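Local coordinates for protein pngf-ii (Elizabethkingia meningoseptica, PDB 4R4X) that probably removes N-linked glycans from glycoproteins by hydrolysing the bond between the sugar chain and its asparagine, as a peptide:N-glycosidase of the PNGase F family, at residues Q2-E13 with S143-I154; K182-V190 with L362-Q370. All coordinates share one frame; numbering follows the deposited sequence.

Contact 1: Q2-E13 with S143-I154; sequences QTYEITYQNSFE and SSVVEATSVKKI
Tyr8 and Ala148 face each other as a non-hydrogen-bonded pair in an antiparallel ladder that runs from Tyr4 to Phe12; the axis of strand 3-12 is inclined at 153° to that of 144-148 and at 149° to that of 150-154. The Tyr8 side chain can be followed outward. CB lies 3.8 Å from Val146 CG1; CG is still near that methyl; CD2 comes 3.5 Å from Ala148 N, and CE2 reaches the Ala148 methyl. With CG anti to the carbonyl carbon (chi1 -64°), the side chain is carried across Val146 at about a right angle, and OH ends in a hydrogen bond to Val135 O of the adjoining strand 134-140. Ile6 continues this face: CG2 meets Ala148 CB at 3.7 Å, while CG1 runs alongside Val151 CG2.

Between Thr7 and Tyr8 the register slips by one residue. Thr149 and Ser150 both face Thr7, a classic beta bulge: Thr149 N donates to Thr7 O at 2.8 Å, and Thr7 N to Ser150 O. On the other face a water bridges Glu5 O, Thr7 OG1 and Ser150 OG. Toward the chain start, Thr3 CG2 presses on Ile154 CG1 at 3.4 Å, tighter than usual carbon contact. Thr3 O accepts both Ile154 N and Gln2 NE2, which arrive from opposite faces of its plane. Glu5 OE2 forms a salt bridge with Lys40 NZ.

The chemistry is therefore divided: backbone bonds set the register on both sides of the bulge, Ile6, Tyr8, Val146, Ala148 and Val151 give the middle of one face an apolar contact, and the opposite face is largely polar and partly hydrated.

Contact 2: K182-V190 with L362-Q370; sequences KSRFITIPV and LELSIHPDQ
Phe185 and His367 are brought together by two first torsions. Phe185 CG sits between its backbone N and carbonyl carbon (chi1 64°), whereas His367 CG stands anti to the carbonyl carbon (chi1 -55°), and the two side chains run side by side, pointing the same way. The ring planes are 23° apart with centroids separated by 4.8 Å, but the rings are slid so far that they barely overlap. What touches is the imidazole's CE1, over one face of the phenyl ring and 3.5 Å from Phe185 CD2, together with ND1 near Phe185 CB. Next to CE1, His367 NE2 shares a 2.7 Å hydrogen bond with Ser365 OG, either of which could be the donor; this helps fix the ring's rotation, and Ser365 OG also hydrogen-bonds to Arg329 NH2.

Beyond the aromatic pair the strands run antiparallel. Ile186 and Ile366 exchange two bonds whose donors lie in the carbonyl planes, Ile366 N reaching Ile186 O at 2.8 Å. Ile188 and Leu364 form the next hydrogen-bonded pair, and Val190 N adds a more bent bond to Leu362 O. On the aliphatic face Ile366 CD1 lies 4.0 Å from Ile188 CG1, and Ile188 CB packs on Leu364 CB at 3.9 Å. On the opposite face of the sheet Thr187 CG2 rests against the Glu363 carboxylate, 3.7 Å from its CD.

Strand 186-196 is an outermost strand of a four-stranded sheet, with 358-367 next to it and 231-240 beyond, so this ladder joins it to that sheet by backbone bonds and an aliphatic face, while Phe185 and His367 extend the contact past the Ile186-Ile366 pair.

Overall arrangement
Both contacts are antiparallel strand pairs and both are partly buried, yet they share no strand: their centres are 38 Å apart, their nearest atoms about 17 Å, and the first closes along the chain before the second opens. Contact 1 belongs to the N-terminal domain, its centre about 41 Å from the centre of the chain; contact 2, its centre about 7 Å from that point, lies in the four-stranded sheet with 186-196 at its edge. The longer ladder of contact 1 buries 1155 Å² against 616 Å², and it has a bulge and bridging waters. Contact 2 keeps an unbroken register and adds an aromatic pair at one end.

Contact 1: Q2-E13 with S143-I154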
loop_
_atom_site.group_PDB
_atom_site.type_symbol
_atom_site.label_atom_id
_atom_site.label_comp_id
_atom_site.label_asym_id
_atom_site.label_seq_id
_atom_site.Cartn_x
_atom_site.Cartn_y
_atom_site.Cartn_z
ATOM N N GLN A 2 -27.387 -19.486 38.114
ATOM C CA GLN A 2 -27.608 -20.317 36.945
ATOM C C GLN A 2 -27.088 -19.616 35.688
ATOM O O GLN A 2 -27.291 -18.401 35.506
ATOM C CB GLN A 2 -29.091 -20.625 36.776
ATOM C CG GLN A 2 -29.443 -21.422 35.526
ATOM C CD GLN A 2 -29.021 -22.876 35.614
ATOM O OE1 GLN A 2 -29.403 -23.563 36.550
ATOM N NE2 GLN A 2 -28.243 -23.359 34.627
ATOM N N THR A 3 -26.426 -20.402 34.846
ATOM C CA THR A 3 -25.940 -19.951 33.555
ATOM C C THR A 3 -26.878 -20.355 32.436
ATOM O O THR A 3 -27.352 -21.502 32.394
ATOM C CB THR A 3 -24.539 -20.530 33.292
ATOM O OG1 THR A 3 -23.663 -20.017 34.284
ATOM C CG2 THR A 3 -24.015 -20.147 31.914
ATOM N N TYR A 4 -27.113 -19.430 31.500
ATOM C CA TYR A 4 -27.959 -19.713 30.341
ATOM C C TYR A 4 -27.224 -19.458 29.039
ATOM O O TYR A 4 -26.391 -18.579 28.952
ATOM C CB TYR A 4 -29.212 -18.839 30.342
ATOM C CG TYR A 4 -30.078 -19.020 31.552
ATOM C CD1 TYR A 4 -29.853 -18.267 32.681
ATOM C CD2 TYR A 4 -31.121 -19.942 31.560
ATOM C CE1 TYR A 4 -30.634 -18.421 33.809
ATOM C CE2 TYR A 4 -31.917 -20.107 32.690
ATOM C CZ TYR A 4 -31.662 -19.341 33.806
ATOM O OH TYR A 4 -32.407 -19.467 34.953
ATOM N N GLU A 5 -27.590 -20.212 28.017
ATOM C CA GLU A 5 -27.056 -20.046 26.681
ATOM C C GLU A 5 -28.195 -19.676 25.768
ATOM O O GLU A 5 -29.161 -20.430 25.666
ATOM C CB GLU A 5 -26.438 -21.358 26.225
ATOM C CG GLU A 5 -25.989 -21.389 24.781
ATOM C CD GLU A 5 -24.859 -22.397 24.568
ATOM O OE1 GLU A 5 -24.419 -23.024 25.569
ATOM O OE2 GLU A 5 -24.414 -22.561 23.419
ATOM N N ILE A 6 -28.102 -18.515 25.131
ATOM C CA ILE A 6 -29.123 -18.054 24.208
ATOM C C ILE A 6 -28.584 -18.005 22.795
ATOM O O ILE A 6 -27.511 -17.430 22.545
ATOM C CB ILE A 6 -29.636 -16.647 24.589
ATOM C CG1 ILE A 6 -30.104 -16.628 26.057
ATOM C CG2 ILE A 6 -30.763 -16.239 23.637
ATOM C CD1 ILE A 6 -29.023 -16.278 27.059
ATOM N N THR A 7 -29.319 -18.619 21.876
ATOM C CA THR A 7 -28.924 -18.732 20.506
ATOM C C THR A 7 -29.856 -17.923 19.650
ATOM O O THR A 7 -31.061 -17.973 19.842
ATOM C CB THR A 7 -28.983 -20.200 20.044
ATOM O OG1 THR A 7 -28.190 -20.987 20.944
ATOM C CG2 THR A 7 -28.474 -20.323 18.603
ATOM N N TYR A 8 -29.292 -17.166 18.720
ATOM C CA TYR A 8 -30.060 -16.184 17.957
ATOM C C TYR A 8 -30.074 -16.484 16.474
ATOM O O TYR A 8 -29.192 -17.176 15.948
ATOM C CB TYR A 8 -29.481 -14.778 18.141
ATOM C CG TYR A 8 -29.565 -14.242 19.552
ATOM C CD1 TYR A 8 -28.543 -14.461 20.452
ATOM C CD2 TYR A 8 -30.662 -13.502 19.976
ATOM C CE1 TYR A 8 -28.601 -13.967 21.750
ATOM C CE2 TYR A 8 -30.740 -13.010 21.275
ATOM C CZ TYR A 8 -29.710 -13.233 22.157
ATOM O OH TYR A 8 -29.764 -12.749 23.452
ATOM N N GLN A 9 -31.057 -15.901 15.808
ATOM C CA GLN A 9 -31.264 -16.071 14.370
ATOM C C GLN A 9 -31.510 -14.728 13.687
ATOM O O GLN A 9 -32.388 -13.966 14.115
ATOM C CB GLN A 9 -32.460 -16.996 14.141
ATOM C CG GLN A 9 -32.754 -17.295 12.685
ATOM C CD GLN A 9 -33.944 -18.225 12.525
ATOM O OE1 GLN A 9 -33.778 -19.402 12.203
ATOM N NE2 GLN A 9 -35.135 -17.716 12.774
ATOM N N ASN A 10 -30.753 -14.459 12.622
ATOM C CA ASN A 10 -30.864 -13.238 11.814
ATOM C C ASN A 10 -31.828 -13.384 10.643
ATOM O O ASN A 10 -31.841 -14.416 9.979
ATOM C CB ASN A 10 -29.497 -12.833 11.256
ATOM C CG ASN A 10 -28.565 -12.316 12.337
ATOM O OD1 ASN A 10 -28.036 -11.210 12.248
ATOM N ND2 ASN A 10 -28.414 -13.086 13.384
ATOM N N SER A 11 -32.608 -12.328 10.409
ATOM C CA SER A 11 -33.605 -12.254 9.345
ATOM C C SER A 11 -33.493 -10.902 8.684
ATOM O O SER A 11 -33.124 -9.925 9.324
ATOM C CB SER A 11 -35.013 -12.364 9.933
ATOM O OG SER A 11 -35.373 -13.713 10.137
ATOM N N PHE A 12 -33.814 -10.846 7.398
ATOM C CA PHE A 12 -34.025 -9.577 6.713
ATOM C C PHE A 12 -35.420 -9.616 6.088
ATOM O O PHE A 12 -35.710 -10.494 5.282
ATOM C CB PHE A 12 -32.948 -9.330 5.651
ATOM C CG PHE A 12 -33.021 -7.961 5.033
ATOM C CD1 PHE A 12 -32.632 -6.838 5.755
ATOM C CD2 PHE A 12 -33.488 -7.789 3.732
ATOM C CE1 PHE A 12 -32.706 -5.570 5.193
ATOM C CE2 PHE A 12 -33.565 -6.525 3.166
ATOM C CZ PHE A 12 -33.175 -5.414 3.898
ATOM N N GLU A 13 -36.285 -8.692 6.511
ATOM C CA GLU A 13 -37.637 -8.544 5.958
ATOM C C GLU A 13 -38.333 -9.887 5.784
ATOM O O GLU A 13 -38.854 -10.189 4.720
ATOM C CB GLU A 13 -37.588 -7.773 4.630
ATOM C CG GLU A 13 -37.241 -6.298 4.806
ATOM C CD GLU A 13 -37.013 -5.555 3.496
ATOM O OE1 GLU A 13 -37.086 -6.187 2.419
ATOM O OE2 GLU A 13 -36.756 -4.328 3.549
ATOM N N SER A 143 -36.184 -3.548 9.506
ATOM C CA SER A 143 -35.894 -4.548 8.471
ATOM C C SER A 143 -35.006 -5.699 8.931
ATOM O O SER A 143 -35.287 -6.857 8.628
ATOM C CB SER A 143 -35.225 -3.871 7.276
ATOM O OG SER A 143 -35.956 -2.730 6.887
ATOM N N SER A 144 -33.915 -5.371 9.619
ATOM C CA SER A 144 -32.947 -6.369 10.053
ATOM C C SER A 144 -33.242 -6.799 11.489
ATOM O O SER A 144 -33.174 -5.990 12.425
ATOM C CB SER A 144 -31.543 -5.808 9.949
ATOM O OG SER A 144 -31.279 -5.416 8.612
ATOM N N VAL A 145 -33.560 -8.077 11.641
ATOM C CA VAL A 145 -34.054 -8.625 12.893
ATOM C C VAL A 145 -33.053 -9.657 13.394
ATOM O O VAL A 145 -32.532 -10.438 12.606
ATOM C CB VAL A 145 -35.414 -9.329 12.681
ATOM C CG1 VAL A 145 -35.928 -9.950 13.977
ATOM C CG2 VAL A 145 -36.445 -8.369 12.096
ATOM N N VAL A 146 -32.787 -9.660 14.694
ATOM C CA VAL A 146 -32.026 -10.733 15.334
ATOM C C VAL A 146 -32.922 -11.206 16.475
ATOM O O VAL A 146 -33.281 -10.400 17.326
ATOM C CB VAL A 146 -30.663 -10.233 15.883
ATOM C CG1 VAL A 146 -29.871 -11.377 16.514
ATOM C CG2 VAL A 146 -29.840 -9.586 14.782
ATOM N N GLU A 147 -33.313 -12.480 16.475
ATOM C CA GLU A 147 -34.235 -12.994 17.485
ATOM C C GLU A 147 -33.754 -14.323 18.086
ATOM O O GLU A 147 -33.243 -15.183 17.385
ATOM C CB GLU A 147 -35.650 -13.122 16.887
ATOM C CG GLU A 147 -36.683 -13.762 17.807
ATOM C CD GLU A 147 -38.133 -13.510 17.363
ATOM O OE1 GLU A 147 -38.352 -13.030 16.225
ATOM O OE2 GLU A 147 -39.050 -13.786 18.158
ATOM N N ALA A 148 -33.923 -14.483 19.392
ATOM C CA ALA A 148 -33.575 -15.739 20.069
ATOM C C ALA A 148 -34.454 -16.895 19.562
ATOM O O ALA A 148 -35.650 -16.703 19.333
ATOM C CB ALA A 148 -33.733 -15.573 21.569
ATOM N N THR A 149 -33.842 -18.061 19.345
ATOM C CA THR A 149 -34.543 -19.294 18.971
ATOM C C THR A 149 -34.514 -20.324 20.107
ATOM O O THR A 149 -35.333 -21.228 20.135
ATOM C CB THR A 149 -33.906 -19.928 17.722
ATOM O OG1 THR A 149 -32.495 -19.922 17.871
ATOM C CG2 THR A 149 -34.254 -19.137 16.492
ATOM N N SER A 150 -33.578 -20.197 21.046
ATOM C CA SER A 150 -33.579 -21.050 22.228
ATOM C C SER A 150 -32.876 -20.374 23.381
ATOM O O SER A 150 -31.950 -19.595 23.166
ATOM C CB SER A 150 -32.924 -22.410 21.941
ATOM O OG SER A 150 -31.614 -22.237 21.462
ATOM N N VAL A 151 -33.346 -20.675 24.583
ATOM C CA VAL A 151 -32.736 -20.273 25.830
ATOM C C VAL A 151 -32.615 -21.556 26.658
ATOM O O VAL A 151 -33.635 -22.146 27.012
ATOM C CB VAL A 151 -33.601 -19.233 26.583
ATOM C CG1 VAL A 151 -32.976 -18.883 27.926
ATOM C CG2 VAL A 151 -33.789 -17.986 25.725
ATOM N N LYS A 152 -31.386 -21.990 26.948
ATOM C CA LYS A 152 -31.153 -23.241 27.688
ATOM C C LYS A 152 -30.253 -23.026 28.888
ATOM O O LYS A 152 -29.308 -22.240 28.816
ATOM C CB LYS A 152 -30.462 -24.291 26.822
ATOM C CG LYS A 152 -30.844 -24.364 25.363
ATOM C CD LYS A 152 -29.919 -25.385 24.698
ATOM C CE LYS A 152 -30.019 -25.385 23.174
ATOM N NZ LYS A 152 -31.186 -26.186 22.711
ATOM N N LYS A 153 -30.531 -23.760 29.967
ATOM C CA LYS A 153 -29.674 -23.819 31.142
ATOM C C LYS A 153 -28.429 -24.651 30.864
ATOM O O LYS A 153 -28.526 -25.702 30.247
ATOM C CB LYS A 153 -30.424 -24.484 32.307
ATOM C CG LYS A 153 -31.575 -23.659 32.840
ATOM C CD LYS A 153 -32.230 -24.291 34.060
ATOM C CE LYS A 153 -33.612 -23.690 34.256
ATOM N NZ LYS A 153 -34.159 -23.940 35.610
ATOM N N ILE A 154 -27.272 -24.198 31.352
ATOM C CA ILE A 154 -26.045 -24.986 31.257
ATOM C C ILE A 154 -25.284 -24.950 32.565
ATOM O O ILE A 154 -25.537 -24.094 33.417
ATOM C CB ILE A 154 -25.136 -24.542 30.084
ATOM C CG1 ILE A 154 -24.640 -23.105 30.267
ATOM C CG2 ILE A 154 -25.886 -24.667 28.763
ATOM C CD1 ILE A 154 -23.629 -22.660 29.228
HETATM O O HOH W 1 -25.041 -22.871 35.636
HETATM O O HOH W 2 -29.400 -21.741 23.313
HETATM O O HOH W 3 -30.222 -9.428 10.995
#

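Contact 2: K182-V190 with L362-Q370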
loop_
_atom_site.group_PDB
_atom_site.type_symbol
_atom_site.label_atom_id
_atom_site.label_comp_id
_atom_site.label_asym_id
_atom_site.label_seq_id
_atom_site.Cartn_x
_atom_site.Cartn_y
_atom_site.Cartn_z
ATOM N N LYS A 182 -4.197 -4.366 10.960
ATOM C CA LYS A 182 -2.897 -4.841 10.480
ATOM C C LYS A 182 -2.803 -6.369 10.405
ATOM O O LYS A 182 -2.001 -6.896 9.642
ATOM C CB LYS A 182 -1.748 -4.272 11.323
ATOM C CG LYS A 182 -1.443 -2.833 10.959
ATOM C CD LYS A 182 -0.581 -2.132 11.976
ATOM C CE LYS A 182 -0.342 -0.677 11.575
ATOM N NZ LYS A 182 0.225 0.060 12.735
ATOM N N SER A 183 -3.632 -7.081 11.166
ATOM C CA SER A 183 -3.636 -8.538 11.131
ATOM C C SER A 183 -4.275 -9.103 9.841
ATOM O O SER A 183 -4.153 -10.297 9.538
ATOM C CB SER A 183 -4.370 -9.100 12.367
ATOM O OG SER A 183 -5.779 -9.042 12.220
ATOM N N ARG A 184 -4.938 -8.239 9.078
ATOM C CA ARG A 184 -5.642 -8.681 7.880
ATOM C C ARG A 184 -4.725 -8.799 6.661
ATOM O O ARG A 184 -5.142 -9.294 5.622
ATOM C CB ARG A 184 -6.783 -7.721 7.571
ATOM C CG ARG A 184 -7.796 -7.581 8.674
ATOM C CD ARG A 184 -8.971 -6.729 8.241
ATOM N NE ARG A 184 -9.999 -6.616 9.284
ATOM C CZ ARG A 184 -10.981 -7.486 9.512
ATOM N NH1 ARG A 184 -11.108 -8.596 8.797
ATOM N NH2 ARG A 184 -11.839 -7.248 10.482
ATOM N N PHE A 185 -3.506 -8.294 6.754
ATOM C CA PHE A 185 -2.621 -8.299 5.600
ATOM C C PHE A 185 -1.198 -8.360 6.069
ATOM O O PHE A 185 -0.938 -8.312 7.272
ATOM C CB PHE A 185 -2.865 -7.080 4.696
ATOM C CG PHE A 185 -2.566 -5.756 5.347
ATOM C CD1 PHE A 185 -3.492 -5.146 6.189
ATOM C CD2 PHE A 185 -1.351 -5.122 5.128
ATOM C CE1 PHE A 185 -3.208 -3.912 6.779
ATOM C CE2 PHE A 185 -1.069 -3.896 5.723
ATOM C CZ PHE A 185 -1.999 -3.299 6.545
ATOM N N ILE A 186 -0.270 -8.455 5.123
ATOM C CA ILE A 186 1.143 -8.573 5.443
ATOM C C ILE A 186 1.874 -7.273 5.155
ATOM O O ILE A 186 1.813 -6.764 4.032
ATOM C CB ILE A 186 1.782 -9.681 4.610
ATOM C CG1 ILE A 186 1.133 -11.026 4.962
ATOM C CG2 ILE A 186 3.282 -9.733 4.831
ATOM C CD1 ILE A 186 1.396 -12.116 3.952
ATOM N N THR A 187 2.607 -6.779 6.149
ATOM C CA THR A 187 3.474 -5.610 5.977
ATOM C C THR A 187 4.898 -6.102 5.971
ATOM O O THR A 187 5.286 -6.893 6.842
ATOM C CB THR A 187 3.268 -4.580 7.105
ATOM O OG1 THR A 187 1.933 -4.103 7.030
ATOM C CG2 THR A 187 4.203 -3.387 6.958
ATOM N N ILE A 188 5.645 -5.673 4.963
ATOM C CA ILE A 188 7.072 -5.890 4.883
ATOM C C ILE A 188 7.812 -4.578 5.157
ATOM O O ILE A 188 7.926 -3.732 4.258
ATOM C CB ILE A 188 7.476 -6.406 3.499
ATOM C CG1 ILE A 188 6.648 -7.641 3.102
ATOM C CG2 ILE A 188 8.974 -6.695 3.460
ATOM C CD1 ILE A 188 6.970 -8.882 3.903
ATOM N N PRO A 189 8.362 -4.420 6.381
ATOM C CA PRO A 189 9.098 -3.201 6.699
ATOM C C PRO A 189 10.405 -3.145 5.938
ATOM O O PRO A 189 11.075 -4.180 5.784
ATOM C CB PRO A 189 9.354 -3.303 8.216
ATOM C CG PRO A 189 8.762 -4.591 8.674
ATOM C CD PRO A 189 8.419 -5.414 7.471
ATOM N N VAL A 190 10.755 -1.964 5.440
ATOM C CA VAL A 190 12.028 -1.773 4.770
ATOM C C VAL A 190 12.849 -0.704 5.483
ATOM O O VAL A 190 13.903 -1.024 6.024
ATOM C CB VAL A 190 11.846 -1.412 3.279
ATOM C CG1 VAL A 190 13.190 -1.359 2.581
ATOM C CG2 VAL A 190 10.951 -2.425 2.601
ATOM N N LEU A 362 9.709 3.465 4.427
ATOM C CA LEU A 362 9.292 2.654 3.299
ATOM C C LEU A 362 8.871 1.260 3.747
ATOM O O LEU A 362 9.583 0.611 4.542
ATOM C CB LEU A 362 10.442 2.523 2.315
ATOM C CG LEU A 362 10.219 1.649 1.094
ATOM C CD1 LEU A 362 9.218 2.333 0.193
ATOM C CD2 LEU A 362 11.548 1.419 0.387
ATOM N N GLU A 363 7.737 0.796 3.218
ATOM C CA GLU A 363 7.264 -0.566 3.438
ATOM C C GLU A 363 6.527 -1.081 2.204
ATOM O O GLU A 363 6.109 -0.302 1.335
ATOM C CB GLU A 363 6.370 -0.638 4.696
ATOM C CG GLU A 363 5.028 0.076 4.570
ATOM C CD GLU A 363 4.224 0.124 5.863
ATOM O OE1 GLU A 363 2.981 -0.016 5.799
ATOM O OE2 GLU A 363 4.821 0.295 6.952
ATOM N N LEU A 364 6.418 -2.399 2.123
ATOM C CA LEU A 364 5.555 -3.080 1.192
ATOM C C LEU A 364 4.379 -3.693 1.927
ATOM O O LEU A 364 4.488 -4.048 3.110
ATOM C CB LEU A 364 6.317 -4.201 0.483
ATOM C CG LEU A 364 7.653 -3.919 -0.191
ATOM C CD1 LEU A 364 8.203 -5.184 -0.847
ATOM C CD2 LEU A 364 7.508 -2.830 -1.233
ATOM N N SER A 365 3.244 -3.818 1.254
ATOM C CA SER A 365 2.123 -4.558 1.808
ATOM C C SER A 365 1.554 -5.521 0.766
ATOM O O SER A 365 1.466 -5.198 -0.445
ATOM C CB SER A 365 1.024 -3.625 2.314
ATOM O OG SER A 365 0.471 -2.850 1.277
ATOM N N ILE A 366 1.191 -6.699 1.256
ATOM C CA ILE A 366 0.641 -7.783 0.454
ATOM C C ILE A 366 -0.735 -8.140 0.997
ATOM O O ILE A 366 -0.897 -8.437 2.194
ATOM C CB ILE A 366 1.543 -9.027 0.477
ATOM C CG1 ILE A 366 2.976 -8.660 0.108
ATOM C CG2 ILE A 366 0.988 -10.111 -0.468
ATOM C CD1 ILE A 366 4.008 -9.565 0.729
ATOM N N HIS A 367 -1.727 -8.087 0.111
ATOM C CA HIS A 367 -3.119 -8.199 0.487
ATOM C C HIS A 367 -3.738 -9.465 -0.127
ATOM O O HIS A 367 -3.504 -9.741 -1.313
ATOM C CB HIS A 367 -3.873 -6.936 0.076
ATOM C CG HIS A 367 -3.256 -5.696 0.633
ATOM N ND1 HIS A 367 -3.637 -5.147 1.844
ATOM C CD2 HIS A 367 -2.213 -4.956 0.196
ATOM C CE1 HIS A 367 -2.887 -4.092 2.103
ATOM N NE2 HIS A 367 -1.999 -3.969 1.130
ATOM N N PRO A 368 -4.502 -10.231 0.684
ATOM C CA PRO A 368 -5.020 -11.577 0.371
ATOM C C PRO A 368 -6.221 -11.556 -0.590
ATOM O O PRO A 368 -7.257 -12.164 -0.332
ATOM C CB PRO A 368 -5.447 -12.111 1.757
ATOM C CG PRO A 368 -5.857 -10.881 2.496
ATOM C CD PRO A 368 -4.848 -9.845 2.078
ATOM N N ASP A 369 -6.063 -10.873 -1.707
ATOM C CA ASP A 369 -7.100 -10.743 -2.689
ATOM C C ASP A 369 -7.094 -11.956 -3.635
ATOM O O ASP A 369 -6.199 -12.789 -3.582
ATOM C CB ASP A 369 -6.840 -9.460 -3.495
ATOM C CG ASP A 369 -7.137 -8.221 -2.711
ATOM O OD1 ASP A 369 -8.096 -8.259 -1.902
ATOM O OD2 ASP A 369 -6.438 -7.192 -2.910
ATOM N N GLN A 370 -8.081 -12.005 -4.516
ATOM C CA GLN A 370 -8.143 -13.011 -5.584
ATOM C C GLN A 370 -8.507 -12.268 -6.883
ATOM O O GLN A 370 -9.424 -12.652 -7.596
ATOM C CB GLN A 370 -9.166 -14.113 -5.241
ATOM C CG GLN A 370 -8.951 -14.787 -3.870
ATOM C CD GLN A 370 -10.170 -15.544 -3.326
ATOM O OE1 GLN A 370 -11.323 -15.137 -3.500
ATOM N NE2 GLN A 370 -9.908 -16.646 -2.632
#